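PDB 5ZE8: cytochrome c552 from Thermochromatium tepidum, which probably carries electrons at low potential through five covalently bound c-type hemes in a thermophilic purple sulfur photosynthetic bacterium. Local coordinates for residues Asn106-Gln111 and Tyr148-Tyr153; Ser59-Ser64 and Gly227-Arg232; Lys134-Ile139 and Thr221-Met226. One frame throughout, in Å; residues are numbered along the deposited sequence.

Contacts 2 and 3 meet on one heme c (chain E): contact 3 supplies its first cysteine thioether, Cys225, while contact 2 supplies the second, Cys228, and both iron ligands. Contact 1 lies farther from the centre of the chain (about 19 Å, against 6 and 16 Å for contacts 2 and 3); its centre is about 12 Å from contact 2's and 13 Å from contact 3's, and it reaches a different heme (chain C) through Tyr148. Its 148-153 segment ties it to both: Gly149 N probably hydrogen-bonds to Gly227 O at 2.9 Å, and Tyr153 OH probably does so to Asp223 O at 2.6 Å. Along the chain, contacts 1 and 3 alternate inside the loop that contact 2 closes.

Contact 1. Residues Asn106-Gln111 and Tyr148-Tyr153; sequences NAARDQ and YGIKAY. With HEC (heme c), chain C.
The CD1 methyl of Ile150 presses against the last turn of helix 105-109, 3.5 Å from Arg109 N and 3.9 Å from Ala108 CB. A small alanine suits this spot, since it lets the long isoleucine branch come up to the helix backbone. With chi1 at 54°, Ile150 CG1 lies between its own backbone N and carbonyl carbon, and CD1 is carried to the helix. Arg109 lends only its backbone and CB; its extended chain runs off to Thr132 and Ser156. Beside this apolar touch a water spans the gap, donating to Ala108 O at 2.8 Å and accepting from Lys151 NZ. Ala108 O also takes Gln111 N in the Schellman motif that closes the helix. Behind Ile150, Gly149 makes the turn at positive phi, and Tyr148 sets its ring obliquely against heme c (chain C), CD1 3.7 Å from CBC, with its hydroxyl bonded to Asp233. With an alanine in place of Tyr148 the ring is gone, and a gap would probably open beside CBC of the heme while Asp233 N lost its hydroxyl partner. The lysine, bridged by water to a carbonyl at the helix's C-terminal end, probably gains from the partial negative charge there.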
loop_
_atom_site.group_PDB
_atom_site.type_symbol
_atom_site.label_atom_id
_atom_site.label_comp_id
_atom_site.label_asym_id
_atom_site.label_seq_id
_atom_site.Cartn_x
_atom_site.Cartn_y
_atom_site.Cartn_z
ATOM N N ASN A 106 9.866 -14.929 -1.112
ATOM C CA ASN A 106 10.544 -16.177 -1.419
ATOM C C ASN A 106 11.965 -16.252 -0.906
ATOM O O ASN A 106 12.425 -17.375 -0.635
ATOM C CB ASN A 106 10.527 -16.390 -2.911
ATOM C CG ASN A 106 9.091 -16.384 -3.495
ATOM O OD1 ASN A 106 8.138 -17.018 -2.956
ATOM N ND2 ASN A 106 8.977 -15.769 -4.687
ATOM N N ALA A 107 12.569 -15.113 -0.717
ATOM C CA ALA A 107 13.923 -15.059 -0.068
ATOM C C ALA A 107 13.763 -15.432 1.402
ATOM O O ALA A 107 14.505 -16.248 1.874
ATOM C CB ALA A 107 14.559 -13.698 -0.230
ATOM N N ALA A 108 12.743 -14.870 2.081
ATOM C CA ALA A 108 12.555 -15.226 3.472
ATOM C C ALA A 108 12.215 -16.724 3.562
ATOM O O ALA A 108 12.692 -17.414 4.454
ATOM C CB ALA A 108 11.458 -14.408 3.991
ATOM N N ARG A 109 11.472 -17.269 2.591
ATOM C CA ARG A 109 11.109 -18.705 2.641
ATOM C C ARG A 109 12.337 -19.615 2.523
ATOM O O ARG A 109 12.336 -20.707 3.135
ATOM C CB ARG A 109 10.126 -19.037 1.536
ATOM C CG ARG A 109 9.560 -20.434 1.609
ATOM C CD ARG A 109 8.409 -20.458 0.699
ATOM N NE ARG A 109 7.766 -21.756 0.639
ATOM C CZ ARG A 109 6.645 -21.959 0.002
ATOM N NH1 ARG A 109 6.041 -20.947 -0.643
ATOM N NH2 ARG A 109 6.146 -23.231 0.025
ATOM N N ASP A 110 13.375 -19.131 1.873
ATOM C CA ASP A 110 14.630 -19.846 1.705
ATOM C C ASP A 110 15.701 -19.410 2.712
ATOM O O ASP A 110 16.880 -19.855 2.636
ATOM C CB ASP A 110 15.145 -19.623 0.255
ATOM C CG ASP A 110 14.429 -20.452 -0.735
ATOM O OD1 ASP A 110 13.635 -21.354 -0.318
ATOM O OD2 ASP A 110 14.548 -20.137 -1.961
ATOM N N GLN A 111 15.328 -18.605 3.729
ATOM C CA GLN A 111 16.307 -18.104 4.747
ATOM C C GLN A 111 17.529 -17.464 4.117
ATOM O O GLN A 111 18.687 -17.735 4.555
ATOM C CB GLN A 111 16.725 -19.208 5.768
ATOM C CG GLN A 111 17.201 -18.708 7.155
ATOM C CD GLN A 111 16.141 -18.147 8.062
ATOM O OE1 GLN A 111 16.497 -17.394 9.012
ATOM N NE2 GLN A 111 14.896 -18.485 7.867
ATOM N N TYR A 148 4.881 -11.998 10.774
ATOM C CA TYR A 148 4.545 -11.133 9.616
ATOM C C TYR A 148 4.712 -11.844 8.304
ATOM O O TYR A 148 5.505 -12.778 8.144
ATOM C CB TYR A 148 5.547 -9.975 9.637
ATOM C CG TYR A 148 5.406 -8.989 10.775
ATOM C CD1 TYR A 148 4.225 -8.382 11.070
ATOM C CD2 TYR A 148 6.496 -8.618 11.473
ATOM C CE1 TYR A 148 4.127 -7.440 12.066
ATOM C CE2 TYR A 148 6.396 -7.706 12.510
ATOM C CZ TYR A 148 5.210 -7.136 12.789
ATOM O OH TYR A 148 5.117 -6.172 13.774
ATOM N N GLY A 149 3.917 -11.428 7.342
ATOM C CA GLY A 149 4.082 -11.818 5.972
ATOM C C GLY A 149 3.940 -13.285 5.786
ATOM O O GLY A 149 2.983 -13.853 6.321
ATOM N N ILE A 150 4.849 -13.975 5.133
ATOM C CA ILE A 150 4.693 -15.380 4.915
ATOM C C ILE A 150 4.644 -16.199 6.232
ATOM O O ILE A 150 4.083 -17.288 6.238
ATOM C CB ILE A 150 5.837 -16.033 4.057
ATOM C CG1 ILE A 150 7.256 -15.757 4.628
ATOM C CG2 ILE A 150 5.709 -15.595 2.630
ATOM C CD1 ILE A 150 8.368 -16.707 4.086
ATOM N N LYS A 151 5.130 -15.622 7.348
ATOM C CA LYS A 151 5.115 -16.330 8.604
ATOM C C LYS A 151 3.725 -16.389 9.252
ATOM O O LYS A 151 3.484 -17.238 10.138
ATOM C CB LYS A 151 6.097 -15.708 9.555
ATOM C CG LYS A 151 7.545 -15.709 9.092
ATOM C CD LYS A 151 8.045 -17.096 8.706
ATOM C CE LYS A 151 9.492 -16.997 8.222
ATOM N NZ LYS A 151 10.021 -18.403 8.093
ATOM N N ALA A 152 2.761 -15.603 8.735
ATOM C CA ALA A 152 1.384 -15.621 9.172
ATOM C C ALA A 152 0.560 -16.704 8.486
ATOM O O ALA A 152 -0.642 -16.823 8.772
ATOM C CB ALA A 152 0.717 -14.273 9.001
ATOM N N TYR A 153 1.169 -17.495 7.596
ATOM C CA TYR A 153 0.469 -18.490 6.847
ATOM C C TYR A 153 1.080 -19.890 6.928
ATOM O O TYR A 153 2.289 -20.032 7.031
ATOM C CB TYR A 153 0.550 -18.132 5.308
ATOM C CG TYR A 153 -0.170 -16.829 4.994
ATOM C CD1 TYR A 153 -1.507 -16.829 4.620
ATOM C CD2 TYR A 153 0.475 -15.633 4.992
ATOM C CE1 TYR A 153 -2.192 -15.657 4.286
ATOM C CE2 TYR A 153 -0.181 -14.444 4.711
ATOM C CZ TYR A 153 -1.507 -14.465 4.392
ATOM O OH TYR A 153 -2.183 -13.273 4.097
HETATM FE FE HEC C . 7.582 -2.307 4.539
HETATM C CHA HEC C . 5.993 -0.077 2.443
HETATM C CHB HEC C . 10.300 -0.271 4.581
HETATM C CHC HEC C . 9.028 -4.271 6.830
HETATM C CHD HEC C . 4.874 -4.337 4.513
HETATM N NA HEC C . 8.088 -0.573 3.759
HETATM C C1A HEC C . 7.285 0.216 2.874
HETATM C C2A HEC C . 7.899 1.494 2.633
HETATM C C3A HEC C . 9.081 1.464 3.245
HETATM C C4A HEC C . 9.180 0.217 3.936
HETATM C CMA HEC C . 10.112 2.546 3.309
HETATM C CAA HEC C . 7.406 2.555 1.724
HETATM C CBA HEC C . 7.788 2.144 0.275
HETATM C CGA HEC C . 7.355 3.038 -0.842
HETATM O O1A HEC C . 7.702 2.855 -2.069
HETATM O O2A HEC C . 6.597 4.042 -0.639
HETATM N NB HEC C . 9.405 -2.289 5.452
HETATM C C1B HEC C . 10.387 -1.429 5.291
HETATM C C2B HEC C . 11.530 -1.885 6.017
HETATM C C3B HEC C . 11.223 -2.990 6.740
HETATM C C4B HEC C . 9.798 -3.230 6.372
HETATM C CMB HEC C . 12.833 -1.156 6.012
HETATM C CAB HEC C . 11.994 -3.798 7.691
HETATM C CBB HEC C . 12.751 -3.094 8.658
HETATM N NC HEC C . 7.050 -3.958 5.498
HETATM C C1C HEC C . 7.753 -4.655 6.508
HETATM C C2C HEC C . 7.022 -5.769 7.001
HETATM C C3C HEC C . 5.848 -5.827 6.286
HETATM C C4C HEC C . 5.905 -4.698 5.356
HETATM C CMC HEC C . 7.504 -6.733 8.023
HETATM C CAC HEC C . 4.741 -6.795 6.394
HETATM C CBC HEC C . 4.193 -6.942 7.698
HETATM N ND HEC C . 5.859 -2.260 3.623
HETATM C C1D HEC C . 4.860 -3.178 3.677
HETATM C C2D HEC C . 3.714 -2.790 2.896
HETATM C C3D HEC C . 3.988 -1.593 2.381
HETATM C C4D HEC C . 5.342 -1.255 2.837
HETATM C CMD HEC C . 2.446 -3.568 2.790
HETATM C CAD HEC C . 3.102 -0.755 1.449
HETATM C CBD HEC C . 2.380 0.185 2.355
HETATM C CGD HEC C . 1.484 1.182 1.617
HETATM O O1D HEC C . 1.209 1.078 0.453
HETATM O O2D HEC C . 1.056 2.210 2.245
HETATM O O HOH W 1 12.701 -17.355 7.216
#

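Contact 2. Residues Ser59-Ser64 and Gly227-Arg232; sequences SMHAKS and GCHDQR. With HEC (heme c), chain E.
His61 and His229 face each other through one iron, the two axial ligands of a heme c whose CXXCH motif ends in Cys228 and His229. The tight part is all metal and porphyrin. Each imidazole presents NE2 to the iron (chain E), at 2.1 Å for either residue, so the two nitrogens stand 4.2 Å apart with the metal between them. Histidine fits because NE2 can coordinate the iron while the narrow ring stands upright on the porphyrin; such bis-histidine ligation is common in low-potential multiheme cytochromes. Cys228 SG, in the same helical turn as His229, closes the thioether to heme CAC at 1.9 Å. Around the iron ligand, the 59-64 turn lies along the propionates: Met60, bent at chi2 and chi3 (-55° and -61°), curls its chain so that CG comes 3.5 Å from O1A and CE 3.5 Å from O1D.

The rest is loose. The two segments bury very little surface on each other, because the heme stands between them. Lys63 is partly exposed, with NZ bonded to Gly58 O. Beyond His229 the chain leaves this heme; Asp230 is partly exposed, while Gln231 and Arg232, also partly exposed, line the pocket of a neighbouring heme, and Arg232 pairs by its backbone with strand 239-241. A backbone hydrogen bond with Val125 helps hold His61 in place. Heme NB lies at the edge of the His61 ring, near its plane, the meso carbon CHA at that of His229, and the two imidazole planes are turned about 80° from each other.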
loop_
_atom_site.group_PDB
_atom_site.type_symbol
_atom_site.label_atom_id
_atom_site.label_comp_id
_atom_site.label_asym_id
_atom_site.label_seq_id
_atom_site.Cartn_x
_atom_site.Cartn_y
_atom_site.Cartn_z
ATOM N N SER A 59 3.411 -3.357 -10.983
ATOM C CA SER A 59 2.923 -3.072 -9.645
ATOM C C SER A 59 4.015 -2.984 -8.593
ATOM O O SER A 59 5.069 -3.550 -8.771
ATOM C CB SER A 59 1.931 -4.164 -9.180
ATOM O OG SER A 59 2.571 -5.382 -8.846
ATOM N N MET A 60 3.698 -2.348 -7.475
ATOM C CA MET A 60 4.688 -2.347 -6.375
ATOM C C MET A 60 4.940 -3.689 -5.790
ATOM O O MET A 60 5.963 -3.899 -5.147
ATOM C CB MET A 60 4.331 -1.350 -5.305
ATOM C CG MET A 60 4.382 0.059 -5.792
ATOM S SD MET A 60 5.925 0.581 -6.541
ATOM C CE MET A 60 7.086 0.364 -5.162
ATOM N N HIS A 61 4.033 -4.662 -5.952
ATOM C CA HIS A 61 4.343 -6.044 -5.558
ATOM C C HIS A 61 5.569 -6.593 -6.313
ATOM O O HIS A 61 6.458 -7.177 -5.715
ATOM C CB HIS A 61 3.145 -6.973 -5.734
ATOM C CG HIS A 61 2.041 -6.719 -4.790
ATOM N ND1 HIS A 61 0.710 -6.700 -5.142
ATOM C CD2 HIS A 61 2.086 -6.462 -3.462
ATOM C CE1 HIS A 61 0.016 -6.395 -4.048
ATOM N NE2 HIS A 61 0.818 -6.264 -3.031
ATOM N N ALA A 62 5.593 -6.389 -7.644
ATOM C CA ALA A 62 6.773 -6.794 -8.409
ATOM C C ALA A 62 7.992 -5.947 -8.134
ATOM O O ALA A 62 9.083 -6.442 -8.408
ATOM C CB ALA A 62 6.500 -6.660 -9.852
ATOM N N LYS A 63 7.839 -4.763 -7.591
ATOM C CA LYS A 63 8.941 -3.852 -7.258
ATOM C C LYS A 63 9.186 -3.717 -5.788
ATOM O O LYS A 63 9.643 -2.680 -5.336
ATOM C CB LYS A 63 8.662 -2.483 -7.849
ATOM C CG LYS A 63 8.373 -2.569 -9.349
ATOM C CD LYS A 63 7.864 -1.227 -9.900
ATOM C CE LYS A 63 7.266 -1.337 -11.264
ATOM N NZ LYS A 63 6.761 -0.010 -11.703
ATOM N N SER A 64 8.889 -4.753 -4.997
ATOM C CA SER A 64 8.844 -4.600 -3.512
ATOM C C SER A 64 10.154 -4.738 -2.808
ATOM O O SER A 64 10.230 -4.403 -1.650
ATOM C CB SER A 64 7.869 -5.712 -2.979
ATOM O OG SER A 64 8.316 -6.991 -3.225
ATOM N N GLY A 227 -1.631 -11.004 5.946
ATOM C CA GLY A 227 -0.302 -11.269 6.572
ATOM C C GLY A 227 0.693 -10.123 6.365
ATOM O O GLY A 227 1.535 -9.792 7.216
ATOM N N CYS A 228 0.606 -9.543 5.185
ATOM C CA CYS A 228 1.483 -8.407 4.816
ATOM C C CYS A 228 0.908 -7.080 5.059
ATOM O O CYS A 228 1.698 -6.100 5.139
ATOM C CB CYS A 228 1.879 -8.520 3.337
ATOM S SG CYS A 228 2.692 -10.112 3.015
ATOM N N HIS A 229 -0.421 -6.962 5.133
ATOM C CA HIS A 229 -1.086 -5.668 5.226
ATOM C C HIS A 229 -1.857 -5.390 6.511
ATOM O O HIS A 229 -2.398 -4.252 6.645
ATOM C CB HIS A 229 -2.029 -5.590 4.046
ATOM C CG HIS A 229 -1.320 -5.227 2.765
ATOM N ND1 HIS A 229 -0.964 -3.908 2.492
ATOM C CD2 HIS A 229 -0.984 -5.972 1.674
ATOM C CE1 HIS A 229 -0.410 -3.914 1.269
ATOM N NE2 HIS A 229 -0.374 -5.154 0.790
ATOM N N ASP A 230 -1.935 -6.337 7.451
ATOM C CA ASP A 230 -2.809 -6.125 8.685
ATOM C C ASP A 230 -2.152 -5.090 9.567
ATOM O O ASP A 230 -2.747 -4.013 9.852
ATOM C CB ASP A 230 -3.075 -7.451 9.388
ATOM C CG ASP A 230 -3.801 -7.325 10.659
ATOM O OD1 ASP A 230 -4.293 -6.293 10.995
ATOM O OD2 ASP A 230 -3.753 -8.294 11.446
ATOM N N GLN A 231 -0.905 -5.347 9.953
ATOM C CA GLN A 231 -0.290 -4.496 11.005
ATOM C C GLN A 231 1.202 -4.675 10.963
ATOM O O GLN A 231 1.662 -5.720 10.540
ATOM C CB GLN A 231 -0.869 -4.825 12.387
ATOM C CG GLN A 231 -0.549 -3.814 13.462
ATOM C CD GLN A 231 -1.424 -3.836 14.731
ATOM O OE1 GLN A 231 -2.634 -4.097 14.701
ATOM N NE2 GLN A 231 -0.795 -3.504 15.849
ATOM N N ARG A 232 1.937 -3.614 11.304
ATOM C CA ARG A 232 3.315 -3.801 11.679
ATOM C C ARG A 232 3.613 -2.880 12.775
ATOM O O ARG A 232 3.234 -1.699 12.689
ATOM C CB ARG A 232 4.214 -3.526 10.451
ATOM C CG ARG A 232 5.677 -3.328 10.865
ATOM C CD ARG A 232 6.649 -3.221 9.720
ATOM N NE ARG A 232 8.008 -2.943 10.221
ATOM C CZ ARG A 232 8.811 -1.972 9.768
ATOM N NH1 ARG A 232 10.001 -1.861 10.317
ATOM N NH2 ARG A 232 8.435 -1.096 8.833
HETATM FE FE HEC E . 0.253 -5.738 -1.128
HETATM C CHA HEC E . 1.868 -2.793 -1.726
HETATM C CHB HEC E . -2.710 -4.325 -2.106
HETATM C CHC HEC E . -1.253 -8.798 -0.858
HETATM C CHD HEC E . 3.100 -7.047 0.349
HETATM N NA HEC E . -0.279 -3.940 -1.783
HETATM C C1A HEC E . 0.507 -2.818 -1.990
HETATM C C2A HEC E . -0.275 -1.705 -2.478
HETATM C C3A HEC E . -1.550 -2.166 -2.507
HETATM C C4A HEC E . -1.539 -3.566 -2.182
HETATM C CMA HEC E . -2.795 -1.407 -2.974
HETATM C CAA HEC E . 0.208 -0.321 -2.717
HETATM C CBA HEC E . 0.704 -0.176 -4.154
HETATM C CGA HEC E . 1.279 1.227 -4.373
HETATM O O1A HEC E . 2.180 1.693 -3.646
HETATM O O2A HEC E . 0.925 1.909 -5.380
HETATM N NB HEC E . -1.645 -6.390 -1.417
HETATM C C1B HEC E . -2.736 -5.674 -1.759
HETATM C C2B HEC E . -3.885 -6.520 -1.757
HETATM C C3B HEC E . -3.498 -7.763 -1.413
HETATM C C4B HEC E . -2.036 -7.696 -1.263
HETATM C CMB HEC E . -5.295 -6.033 -2.075
HETATM C CAB HEC E . -4.273 -9.028 -1.366
HETATM C CBB HEC E . -5.049 -9.285 -2.557
HETATM N NC HEC E . 0.795 -7.519 -0.445
HETATM C C1C HEC E . 0.079 -8.644 -0.409
HETATM C C2C HEC E . 0.814 -9.807 0.154
HETATM C C3C HEC E . 2.013 -9.288 0.498
HETATM C C4C HEC E . 2.029 -7.883 0.142
HETATM C CMC HEC E . 0.271 -11.215 0.346
HETATM C CAC HEC E . 3.207 -9.961 1.186
HETATM C CBC HEC E . 3.600 -11.251 0.797
HETATM N ND HEC E . 2.047 -5.043 -0.766
HETATM C C1D HEC E . 3.099 -5.699 -0.135
HETATM C C2D HEC E . 4.277 -4.850 -0.077
HETATM C C3D HEC E . 3.963 -3.691 -0.667
HETATM C C4D HEC E . 2.552 -3.829 -1.114
HETATM C CMD HEC E . 5.535 -5.285 0.566
HETATM C CAD HEC E . 4.893 -2.456 -0.794
HETATM C CBD HEC E . 6.113 -2.703 -1.632
HETATM C CGD HEC E . 6.921 -1.420 -1.779
HETATM O O1D HEC E . 6.394 -0.268 -1.838
HETATM O O2D HEC E . 8.182 -1.551 -1.844
#

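Contact 3. Residues Lys134-Ile139 and Thr221-Met226; sequences KTYNGI and TSDACM. With HEC (heme c), chain E.
Tyr136 lays its ring obliquely across the 221-226 turn, meeting Asp223 at its root and Met226 at its hydroxyl end. Its CG is anti to the backbone N (chi1 -177°), which sends the ring from the end of strand 133-136 along the turn. The carboxylate of Asp223 is tilted 51° from the ring plane and brings OD1 to 3.6 Å from Tyr136 CD2. At the far end Met226 contributes its CB, 3.5 Å from Tyr136 CZ and 3.4 Å from OH, while the rest of its chain, bent at chi2 and chi3, leads away toward another heme. A long flat side chain suits this place, being able to span both residues at once. On one face of the ring Gly138 N stands 3.5 Å above the centre; that glycine has positive phi, a backbone shape readily adopted without a side chain. Tyr153 meets the Tyr136 ring as well, the planes about 40° apart.

A water joins the strand to the carboxylate: it accepts from Tyr136 N at 3.1 Å and lies 2.9 Å from Asp223 OD2. Ile139 makes a looser touch, CG2 to Met226 O. The turn itself is set by Thr221, whose OG1 accepts from Asp223 N in an ST turn, and by Ser222 O, which receives both Cys225 N and Met226 N. It delivers Cys225 SG to heme CAB (chain E) at 1.9 Å, the first thioether; Cys225 stands at the N-cap position of helix 226-229 and is the first cysteine of the CXXCH motif that binds heme c.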
loop_
_atom_site.group_PDB
_atom_site.type_symbol
_atom_site.label_atom_id
_atom_site.label_comp_id
_atom_site.label_asym_id
_atom_site.label_seq_id
_atom_site.Cartn_x
_atom_site.Cartn_y
_atom_site.Cartn_z
ATOM N N LYS A 134 -1.516 -20.753 1.757
ATOM C CA LYS A 134 -2.593 -21.735 1.884
ATOM C C LYS A 134 -3.624 -21.428 2.974
ATOM O O LYS A 134 -4.809 -21.370 2.683
ATOM C CB LYS A 134 -2.065 -23.130 2.023
ATOM C CG LYS A 134 -3.161 -24.162 1.994
ATOM C CD LYS A 134 -2.563 -25.541 2.091
ATOM C CE LYS A 134 -3.652 -26.571 2.074
ATOM N NZ LYS A 134 -2.966 -27.878 2.270
ATOM N N THR A 135 -3.149 -21.163 4.181
ATOM C CA THR A 135 -4.092 -20.955 5.312
ATOM C C THR A 135 -3.576 -19.801 6.142
ATOM O O THR A 135 -2.447 -19.849 6.623
ATOM C CB THR A 135 -4.159 -22.205 6.167
ATOM O OG1 THR A 135 -4.480 -23.360 5.354
ATOM C CG2 THR A 135 -5.144 -22.056 7.301
ATOM N N TYR A 136 -4.398 -18.807 6.306
ATOM C CA TYR A 136 -4.037 -17.661 7.112
ATOM C C TYR A 136 -4.264 -17.905 8.606
ATOM O O TYR A 136 -5.385 -18.176 9.027
ATOM C CB TYR A 136 -4.809 -16.467 6.707
ATOM C CG TYR A 136 -4.477 -15.158 7.439
ATOM C CD1 TYR A 136 -3.211 -14.735 7.589
ATOM C CD2 TYR A 136 -5.483 -14.392 8.024
ATOM C CE1 TYR A 136 -2.909 -13.561 8.245
ATOM C CE2 TYR A 136 -5.190 -13.209 8.697
ATOM C CZ TYR A 136 -3.869 -12.798 8.801
ATOM O OH TYR A 136 -3.599 -11.645 9.527
ATOM N N ASN A 137 -3.181 -17.839 9.359
ATOM C CA ASN A 137 -3.167 -18.128 10.850
ATOM C C ASN A 137 -3.339 -16.899 11.729
ATOM O O ASN A 137 -3.452 -17.057 12.936
ATOM C CB ASN A 137 -1.947 -18.904 11.232
ATOM C CG ASN A 137 -1.917 -20.240 10.533
ATOM O OD1 ASN A 137 -2.938 -20.930 10.489
ATOM N ND2 ASN A 137 -0.788 -20.584 9.959
ATOM N N GLY A 138 -3.313 -15.715 11.154
ATOM C CA GLY A 138 -3.275 -14.464 11.836
ATOM C C GLY A 138 -1.878 -14.038 12.159
ATOM O O GLY A 138 -0.923 -14.828 12.205
ATOM N N ILE A 139 -1.712 -12.746 12.365
ATOM C CA ILE A 139 -0.414 -12.226 12.683
ATOM C C ILE A 139 0.058 -12.425 14.117
ATOM O O ILE A 139 1.242 -12.261 14.387
ATOM C CB ILE A 139 -0.234 -10.756 12.196
ATOM C CG1 ILE A 139 -1.225 -9.846 12.814
ATOM C CG2 ILE A 139 -0.316 -10.710 10.633
ATOM C CD1 ILE A 139 -0.874 -8.388 12.717
ATOM N N THR A 221 -11.012 -13.843 -0.088
ATOM C CA THR A 221 -11.215 -12.975 1.073
ATOM C C THR A 221 -9.916 -12.240 1.452
ATOM O O THR A 221 -8.860 -12.456 0.853
ATOM C CB THR A 221 -11.665 -13.776 2.306
ATOM O OG1 THR A 221 -10.572 -14.507 2.881
ATOM C CG2 THR A 221 -12.782 -14.727 1.907
ATOM N N SER A 222 -10.000 -11.379 2.464
ATOM C CA SER A 222 -8.882 -10.652 2.912
ATOM C C SER A 222 -7.785 -11.511 3.439
ATOM O O SER A 222 -6.648 -10.986 3.627
ATOM C CB SER A 222 -9.252 -9.595 3.960
ATOM O OG SER A 222 -9.673 -10.192 5.211
ATOM N N ASP A 223 -8.008 -12.813 3.667
ATOM C CA ASP A 223 -6.884 -13.712 3.959
ATOM C C ASP A 223 -5.753 -13.604 2.952
ATOM O O ASP A 223 -4.613 -13.909 3.319
ATOM C CB ASP A 223 -7.370 -15.183 4.015
ATOM C CG ASP A 223 -8.218 -15.480 5.272
ATOM O OD1 ASP A 223 -8.529 -14.586 6.096
ATOM O OD2 ASP A 223 -8.613 -16.653 5.411
ATOM N N ALA A 224 -6.088 -13.229 1.730
ATOM C CA ALA A 224 -5.104 -13.124 0.639
ATOM C C ALA A 224 -4.139 -11.980 0.914
ATOM O O ALA A 224 -3.078 -11.954 0.224
ATOM C CB ALA A 224 -5.790 -12.910 -0.681
ATOM N N CYS A 225 -4.467 -11.041 1.800
ATOM C CA CYS A 225 -3.679 -9.806 1.921
ATOM C C CYS A 225 -3.156 -9.595 3.338
ATOM O O CYS A 225 -2.210 -8.856 3.545
ATOM C CB CYS A 225 -4.561 -8.592 1.547
ATOM S SG CYS A 225 -5.545 -8.861 0.035
ATOM N N MET A 226 -3.850 -10.128 4.358
ATOM C CA MET A 226 -3.651 -9.642 5.708
ATOM C C MET A 226 -2.303 -9.931 6.305
ATOM O O MET A 226 -1.874 -9.126 7.166
ATOM C CB MET A 226 -4.759 -10.136 6.699
ATOM C CG MET A 226 -6.081 -9.486 6.543
ATOM S SD MET A 226 -6.022 -7.725 6.970
ATOM C CE MET A 226 -5.964 -7.374 5.313
HETATM FE FE HEC E . 0.253 -5.738 -1.128
HETATM C CHA HEC E . 1.868 -2.793 -1.726
HETATM C CHB HEC E . -2.710 -4.325 -2.106
HETATM C CHC HEC E . -1.253 -8.798 -0.858
HETATM C CHD HEC E . 3.100 -7.047 0.349
HETATM N NA HEC E . -0.279 -3.940 -1.783
HETATM C C1A HEC E . 0.507 -2.818 -1.990
HETATM C C2A HEC E . -0.275 -1.705 -2.478
HETATM C C3A HEC E . -1.550 -2.166 -2.507
HETATM C C4A HEC E . -1.539 -3.566 -2.182
HETATM C CMA HEC E . -2.795 -1.407 -2.974
HETATM C CAA HEC E . 0.208 -0.321 -2.717
HETATM C CBA HEC E . 0.704 -0.176 -4.154
HETATM C CGA HEC E . 1.279 1.227 -4.373
HETATM O O1A HEC E . 2.180 1.693 -3.646
HETATM O O2A HEC E . 0.925 1.909 -5.380
HETATM N NB HEC E . -1.645 -6.390 -1.417
HETATM C C1B HEC E . -2.736 -5.674 -1.759
HETATM C C2B HEC E . -3.885 -6.520 -1.757
HETATM C C3B HEC E . -3.498 -7.763 -1.413
HETATM C C4B HEC E . -2.036 -7.696 -1.263
HETATM C CMB HEC E . -5.295 -6.033 -2.075
HETATM C CAB HEC E . -4.273 -9.028 -1.366
HETATM C CBB HEC E . -5.049 -9.285 -2.557
HETATM N NC HEC E . 0.795 -7.519 -0.445
HETATM C C1C HEC E . 0.079 -8.644 -0.409
HETATM C C2C HEC E . 0.814 -9.807 0.154
HETATM C C3C HEC E . 2.013 -9.288 0.498
HETATM C C4C HEC E . 2.029 -7.883 0.142
HETATM C CMC HEC E . 0.271 -11.215 0.346
HETATM C CAC HEC E . 3.207 -9.961 1.186
HETATM C CBC HEC E . 3.600 -11.251 0.797
HETATM N ND HEC E . 2.047 -5.043 -0.766
HETATM C C1D HEC E . 3.099 -5.699 -0.135
HETATM C C2D HEC E . 4.277 -4.850 -0.077
HETATM C C3D HEC E . 3.963 -3.691 -0.667
HETATM C C4D HEC E . 2.552 -3.829 -1.114
HETATM C CMD HEC E . 5.535 -5.285 0.566
HETATM C CAD HEC E . 4.893 -2.456 -0.794
HETATM C CBD HEC E . 6.113 -2.703 -1.632
HETATM C CGD HEC E . 6.921 -1.420 -1.779
HETATM O O1D HEC E . 6.394 -0.268 -1.838
HETATM O O2D HEC E . 8.182 -1.551 -1.844
HETATM O O HOH W 2 -6.845 -18.789 4.458
#